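Local structure of luciferase-like enzymeAMP-CoA-ligase (4W8O) at residues 38-43 / 258-262; 253-259 / 285-291. The protein probably activates carboxylic acids with ATP as an AMP-forming CoA ligase of the ANL superfamily, and resembles beetle luciferases. One frame throughout, in Å; residues are numbered along the deposited sequence.

Contact 1: 38-43 / 258-262; sequences IDGDLD and MIEKY
Tyr262 meets both ends of segment 38-43. Its hydroxyl donates a hydrogen bond to Asp43, with Tyr262 OH 2.7 Å from Asp43 OD1. The hydroxyl comes from above the carboxylate plane, about 40° out of it, while OD1 itself lies at the edge of the ring. Carboxylate and ring planes are 55° apart. CG of Asp43 stands anti to the backbone N (chi1 -169°), which swings the carboxylate across to the helix. Its other oxygen faces Lys261. There the salt bridge is long, with Asp43 OD2 3.9 Å from Lys261 NZ. The lysine chain bends at its end, and its CE lies nearer to OD2 than the NZ does. Both side chains are exposed to solvent.

Ile38 packs over one face of the Tyr262 ring. Ile38 CG2 makes a CH-pi contact, 4.0 Å from the Tyr262 ring centroid and offset toward the rim. Lys261 CG lies over the opposite face, so the ring is sandwiched between aliphatic groups. Gly40 comes close to Met258. The extended Met258 chain brings CE to 3.5 Å from Gly40 O, and SD lies 4.0 Å from Gly40 CA.

Behind this layer, Asp39 shapes the turn. Asp39 OD1 accepts from Asp41 N at 2.9 Å, an Asx turn, and from Leu42 N at 3.1 Å. These bonds hold the backbone that leads to Asp43. Asp41 OD2 is bound by the backbone N of Arg248.

The contact packs the bend of a beta hairpin, strands 35-39 and 44-47, on the C-terminal part of helix 252-262. Backbone bonds from Ile38 and Gly40 to Phe246 tie the bend to strand 243-246, which precedes the helix and is parallel to 35-39 in the nine-stranded sheet. Ala247, just after that strand, touches both Asp41 and Met258.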
loop_
_atom_site.group_PDB
_atom_site.type_symbol
_atom_site.label_atom_id
_atom_site.label_comp_id
_atom_site.label_asym_id
_atom_site.label_seq_id
_atom_site.Cartn_x
_atom_site.Cartn_y
_atom_site.Cartn_z
ATOM N N ILE A 38 9.337 -5.414 12.239
ATOM C CA ILE A 38 9.155 -6.388 13.304
ATOM C C ILE A 38 8.123 -7.421 12.850
ATOM O O ILE A 38 6.999 -7.057 12.498
ATOM C CB ILE A 38 8.636 -5.732 14.606
ATOM C CG1 ILE A 38 9.618 -4.672 15.121
ATOM C CG2 ILE A 38 8.400 -6.792 15.683
ATOM C CD1 ILE A 38 9.181 -4.014 16.422
ATOM N N ASP A 39 8.520 -8.695 12.864
ATOM C CA ASP A 39 7.593 -9.811 12.754
ATOM C C ASP A 39 6.893 -10.050 14.101
ATOM O O ASP A 39 7.464 -10.646 15.016
ATOM C CB ASP A 39 8.342 -11.073 12.325
ATOM C CG ASP A 39 7.410 -12.215 11.966
ATOM O OD1 ASP A 39 6.348 -12.368 12.605
ATOM O OD2 ASP A 39 7.754 -12.979 11.045
ATOM N N GLY A 40 5.649 -9.597 14.205
ATOM C CA GLY A 40 4.859 -9.765 15.424
ATOM C C GLY A 40 4.612 -11.206 15.853
ATOM O O GLY A 40 4.411 -11.471 17.035
ATOM N N ASP A 41 4.612 -12.135 14.905
ATOM C CA ASP A 41 4.384 -13.542 15.220
ATOM C C ASP A 41 5.609 -14.198 15.841
ATOM O O ASP A 41 5.496 -14.923 16.826
ATOM C CB ASP A 41 3.978 -14.316 13.964
ATOM C CG ASP A 41 2.607 -13.930 13.458
ATOM O OD1 ASP A 41 1.693 -13.746 14.280
ATOM O OD2 ASP A 41 2.434 -13.836 12.229
ATOM N N LEU A 42 6.774 -13.947 15.256
ATOM C CA LEU A 42 8.025 -14.560 15.699
ATOM C C LEU A 42 8.791 -13.732 16.722
ATOM O O LEU A 42 9.745 -14.234 17.323
ATOM C CB LEU A 42 8.941 -14.820 14.501
ATOM C CG LEU A 42 8.398 -15.770 13.433
ATOM C CD1 LEU A 42 9.408 -15.897 12.304
ATOM C CD2 LEU A 42 8.057 -17.135 14.023
ATOM N N ASP A 43 8.385 -12.478 16.918
ATOM C CA ASP A 43 9.095 -11.544 17.799
ATOM C C ASP A 43 10.560 -11.407 17.380
ATOM O O ASP A 43 11.468 -11.492 18.204
ATOM C CB ASP A 43 8.970 -11.974 19.274
ATOM C CG ASP A 43 9.464 -10.912 20.252
ATOM O OD1 ASP A 43 9.375 -9.706 19.943
ATOM O OD2 ASP A 43 9.943 -11.292 21.342
ATOM N N MET A 258 0.089 -7.486 21.100
ATOM C CA MET A 258 1.129 -6.838 20.289
ATOM C C MET A 258 1.182 -5.333 20.539
ATOM O O MET A 258 2.266 -4.763 20.618
ATOM C CB MET A 258 0.941 -7.130 18.793
ATOM C CG MET A 258 1.355 -8.531 18.372
ATOM S SD MET A 258 1.146 -8.835 16.598
ATOM C CE MET A 258 1.068 -10.631 16.586
ATOM N N ILE A 259 0.020 -4.697 20.676
ATOM C CA ILE A 259 -0.042 -3.265 21.015
ATOM C C ILE A 259 0.681 -2.990 22.329
ATOM O O ILE A 259 1.439 -2.019 22.444
ATOM C CB ILE A 259 -1.493 -2.742 21.101
ATOM C CG1 ILE A 259 -2.114 -2.706 19.702
ATOM C CG2 ILE A 259 -1.533 -1.348 21.718
ATOM C CD1 ILE A 259 -3.617 -2.553 19.698
ATOM N N GLU A 260 0.444 -3.846 23.315
ATOM C CA GLU A 260 1.156 -3.769 24.580
ATOM C C GLU A 260 2.647 -4.071 24.417
ATOM O O GLU A 260 3.493 -3.304 24.887
ATOM C CB GLU A 260 0.557 -4.762 25.562
ATOM C CG GLU A 260 1.119 -4.665 26.963
ATOM C CD GLU A 260 0.344 -5.524 27.929
ATOM O OE1 GLU A 260 -0.424 -4.959 28.723
ATOM O OE2 GLU A 260 0.478 -6.760 27.864
ATOM N N LYS A 261 2.955 -5.189 23.758
ATOM C CA LYS A 261 4.329 -5.694 23.677
ATOM C C LYS A 261 5.284 -4.781 22.912
ATOM O O LYS A 261 6.430 -4.614 23.318
ATOM C CB LYS A 261 4.362 -7.094 23.052
ATOM C CG LYS A 261 5.748 -7.732 23.051
ATOM C CD LYS A 261 5.715 -9.186 22.610
ATOM C CE LYS A 261 7.084 -9.836 22.738
ATOM N NZ LYS A 261 7.535 -9.974 24.160
ATOM N N TYR A 262 4.828 -4.216 21.800
ATOM C CA TYR A 262 5.688 -3.371 20.967
ATOM C C TYR A 262 5.384 -1.882 21.134
ATOM O O TYR A 262 6.030 -1.050 20.503
ATOM C CB TYR A 262 5.577 -3.791 19.495
ATOM C CG TYR A 262 5.938 -5.245 19.284
ATOM C CD1 TYR A 262 7.239 -5.687 19.485
ATOM C CD2 TYR A 262 4.975 -6.181 18.913
ATOM C CE1 TYR A 262 7.583 -7.018 19.309
ATOM C CE2 TYR A 262 5.307 -7.517 18.736
ATOM C CZ TYR A 262 6.610 -7.930 18.939
ATOM O OH TYR A 262 6.955 -9.250 18.772
#

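Contact 2: 253-259 / 285-291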
loop_
_atom_site.group_PDB
_atom_site.type_symbol
_atom_site.label_atom_id
_atom_site.label_comp_id
_atom_site.label_asym_id
_atom_site.label_seq_id
_atom_site.Cartn_x
_atom_site.Cartn_y
_atom_site.Cartn_z
ATOM N N GLU A 253 -7.242 -10.956 20.613
ATOM C CA GLU A 253 -6.380 -11.065 21.780
ATOM C C GLU A 253 -4.917 -10.788 21.436
ATOM O O GLU A 253 -4.251 -9.984 22.094
ATOM C CB GLU A 253 -6.497 -12.470 22.360
ATOM C CG GLU A 253 -6.001 -12.585 23.784
ATOM C CD GLU A 253 -7.077 -12.285 24.807
ATOM O OE1 GLU A 253 -6.736 -11.741 25.876
ATOM O OE2 GLU A 253 -8.262 -12.602 24.551
ATOM N N LYS A 254 -4.425 -11.466 20.401
ATOM C CA LYS A 254 -3.023 -11.337 20.011
ATOM C C LYS A 254 -2.711 -9.919 19.538
ATOM O O LYS A 254 -1.613 -9.430 19.759
ATOM C CB LYS A 254 -2.648 -12.370 18.941
ATOM C CG LYS A 254 -2.923 -13.804 19.375
ATOM C CD LYS A 254 -1.805 -14.774 19.013
ATOM C CE LYS A 254 -1.910 -16.055 19.835
ATOM N NZ LYS A 254 -0.667 -16.876 19.770
ATOM N N THR A 255 -3.680 -9.261 18.909
ATOM C CA THR A 255 -3.487 -7.889 18.460
ATOM C C THR A 255 -3.322 -6.954 19.663
ATOM O O THR A 255 -2.440 -6.103 19.666
ATOM C CB THR A 255 -4.650 -7.405 17.571
ATOM O OG1 THR A 255 -4.749 -8.227 16.405
ATOM C CG2 THR A 255 -4.437 -5.965 17.139
ATOM N N LEU A 256 -4.154 -7.124 20.689
ATOM C CA LEU A 256 -4.018 -6.313 21.902
ATOM C C LEU A 256 -2.689 -6.585 22.602
ATOM O O LEU A 256 -2.037 -5.658 23.082
ATOM C CB LEU A 256 -5.193 -6.534 22.856
ATOM C CG LEU A 256 -6.581 -6.131 22.337
ATOM C CD1 LEU A 256 -7.600 -6.199 23.467
ATOM C CD2 LEU A 256 -6.577 -4.743 21.717
ATOM N N GLN A 257 -2.279 -7.850 22.639
ATOM C CA GLN A 257 -0.964 -8.214 23.180
ATOM C C GLN A 257 0.177 -7.519 22.428
ATOM O O GLN A 257 1.127 -7.028 23.050
ATOM C CB GLN A 257 -0.758 -9.727 23.134
ATOM C CG GLN A 257 -1.589 -10.494 24.150
ATOM C CD GLN A 257 -1.734 -11.969 23.809
ATOM O OE1 GLN A 257 -1.000 -12.515 22.983
ATOM N NE2 GLN A 257 -2.687 -12.622 24.450
ATOM N N MET A 258 0.089 -7.486 21.100
ATOM C CA MET A 258 1.129 -6.838 20.289
ATOM C C MET A 258 1.182 -5.333 20.539
ATOM O O MET A 258 2.266 -4.763 20.618
ATOM C CB MET A 258 0.941 -7.130 18.793
ATOM C CG MET A 258 1.355 -8.531 18.372
ATOM S SD MET A 258 1.146 -8.835 16.598
ATOM C CE MET A 258 1.068 -10.631 16.586
ATOM N N ILE A 259 0.020 -4.697 20.676
ATOM C CA ILE A 259 -0.042 -3.265 21.015
ATOM C C ILE A 259 0.681 -2.990 22.329
ATOM O O ILE A 259 1.439 -2.019 22.444
ATOM C CB ILE A 259 -1.493 -2.742 21.101
ATOM C CG1 ILE A 259 -2.114 -2.706 19.702
ATOM C CG2 ILE A 259 -1.533 -1.348 21.718
ATOM C CD1 ILE A 259 -3.617 -2.553 19.698
ATOM N N ARG A 285 -7.068 -5.317 31.145
ATOM C CA ARG A 285 -5.886 -6.095 31.528
ATOM C C ARG A 285 -4.704 -5.925 30.556
ATOM O O ARG A 285 -3.601 -6.385 30.843
ATOM C CB ARG A 285 -6.244 -7.579 31.729
ATOM C CG ARG A 285 -6.571 -8.356 30.462
ATOM C CD ARG A 285 -7.467 -9.559 30.744
ATOM N NE ARG A 285 -8.273 -9.923 29.575
ATOM C CZ ARG A 285 -7.898 -10.756 28.600
ATOM N NH1 ARG A 285 -8.733 -10.998 27.592
ATOM N NH2 ARG A 285 -6.704 -11.347 28.606
ATOM N N TYR A 286 -4.938 -5.273 29.416
ATOM C CA TYR A 286 -3.863 -4.871 28.506
ATOM C C TYR A 286 -3.554 -3.389 28.645
ATOM O O TYR A 286 -4.458 -2.567 28.752
ATOM C CB TYR A 286 -4.241 -5.187 27.057
ATOM C CG TYR A 286 -4.311 -6.663 26.804
ATOM C CD1 TYR A 286 -3.153 -7.423 26.762
ATOM C CD2 TYR A 286 -5.530 -7.307 26.643
ATOM C CE1 TYR A 286 -3.198 -8.784 26.555
ATOM C CE2 TYR A 286 -5.589 -8.674 26.433
ATOM C CZ TYR A 286 -4.416 -9.406 26.391
ATOM O OH TYR A 286 -4.447 -10.762 26.177
ATOM N N ASP A 287 -2.267 -3.064 28.659
ATOM C CA ASP A 287 -1.813 -1.683 28.627
ATOM C C ASP A 287 -1.805 -1.229 27.174
ATOM O O ASP A 287 -0.912 -1.585 26.404
ATOM C CB ASP A 287 -0.418 -1.569 29.247
ATOM C CG ASP A 287 0.144 -0.156 29.194
ATOM O OD1 ASP A 287 -0.559 0.786 28.780
ATOM O OD2 ASP A 287 1.317 0.010 29.573
ATOM N N LEU A 288 -2.813 -0.444 26.811
ATOM C CA LEU A 288 -2.982 0.040 25.451
ATOM C C LEU A 288 -2.689 1.531 25.336
ATOM O O LEU A 288 -3.069 2.154 24.347
ATOM C CB LEU A 288 -4.419 -0.220 24.993
ATOM C CG LEU A 288 -4.935 -1.650 25.168
ATOM C CD1 LEU A 288 -6.398 -1.715 24.761
ATOM C CD2 LEU A 288 -4.089 -2.641 24.374
ATOM N N SER A 289 -2.004 2.104 26.324
ATOM C CA SER A 289 -1.838 3.564 26.397
ATOM C C SER A 289 -0.946 4.151 25.296
ATOM O O SER A 289 -1.002 5.350 25.051
ATOM C CB SER A 289 -1.318 3.995 27.778
ATOM O OG SER A 289 -0.056 3.419 28.054
ATOM N N SER A 290 -0.137 3.318 24.641
ATOM C CA SER A 290 0.705 3.765 23.528
ATOM C C SER A 290 -0.083 4.016 22.239
ATOM O O SER A 290 0.404 4.692 21.334
ATOM C CB SER A 290 1.791 2.722 23.242
ATOM O OG SER A 290 1.232 1.542 22.667
ATOM N N PHE A 291 -1.283 3.450 22.147
ATOM C CA PHE A 291 -2.026 3.424 20.885
ATOM C C PHE A 291 -2.691 4.764 20.596
ATOM O O PHE A 291 -3.401 5.295 21.442
ATOM C CB PHE A 291 -3.073 2.315 20.930
ATOM C CG PHE A 291 -3.652 1.974 19.589
ATOM C CD1 PHE A 291 -2.899 1.273 18.652
ATOM C CD2 PHE A 291 -4.952 2.335 19.267
ATOM C CE1 PHE A 291 -3.432 0.946 17.419
ATOM C CE2 PHE A 291 -5.489 2.013 18.034
ATOM C CZ PHE A 291 -4.726 1.321 17.105
#
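Arg285 and Glu253 form a salt bridge at the outer end of the contact. Arg285 NH1 and NH2 converge on Glu253 OE1, at 2.7 and 2.8 Å, but both bonds are bent and weak. Arg285 NH1 is also bound by the backbone O of Pro281. Tyr286 lays one face of its ring over Leu256 CB, which is 4.1 Å from the ring centroid. Tyr286 OH donates to the anti lone pair of Glu253 OE1 at 2.5 Å, and accepts a nearly straight bond from Gln257 NE2 at 3.1 Å (166°). Leu288 follows, its CD2 3.9 Å from Ile259 CG2. Ser290 OG lies near Ile259 but is hydrogen-bonded to the backbone O of Leu264. Phe291 closes the row: its CD1 is 4.0 Å from Ile259 CD1. A type I turn from Leu288 to Phe291 leads to strand 293-297.

This loop packs on a helix flanking the mixed sheet of the AMP-binding enzyme fold. The contact grades from polar to apolar. Glu253 OE1 takes the Tyr286 hydroxyl and two weak arginine bonds, and the nearby positive charge would probably favour its ionised form. Tyr286 OH both donates and accepts, which helps to fix the ring.

From the N terminus, segment 38-43 comes first, and its partner on helix 252-262 lies 215 residues further on. Contact 1 closes a long loop of 214 residues, about half of the modelled chain. Contact 2 closes a short one, from the same helix to the loop before strand 293-297. The loops cross on helix 252-262: the second starts before the first closes. The contacts share Met258 and Ile259. Met258 works in contact 1 and Ile259 in contact 2. Glu260 links them, its OE1 probably hydrogen-bonded to Asp287 N. Helix 252-262 is thereby tied to both the early 35-39/44-47 turn and the approach to strand 293-297.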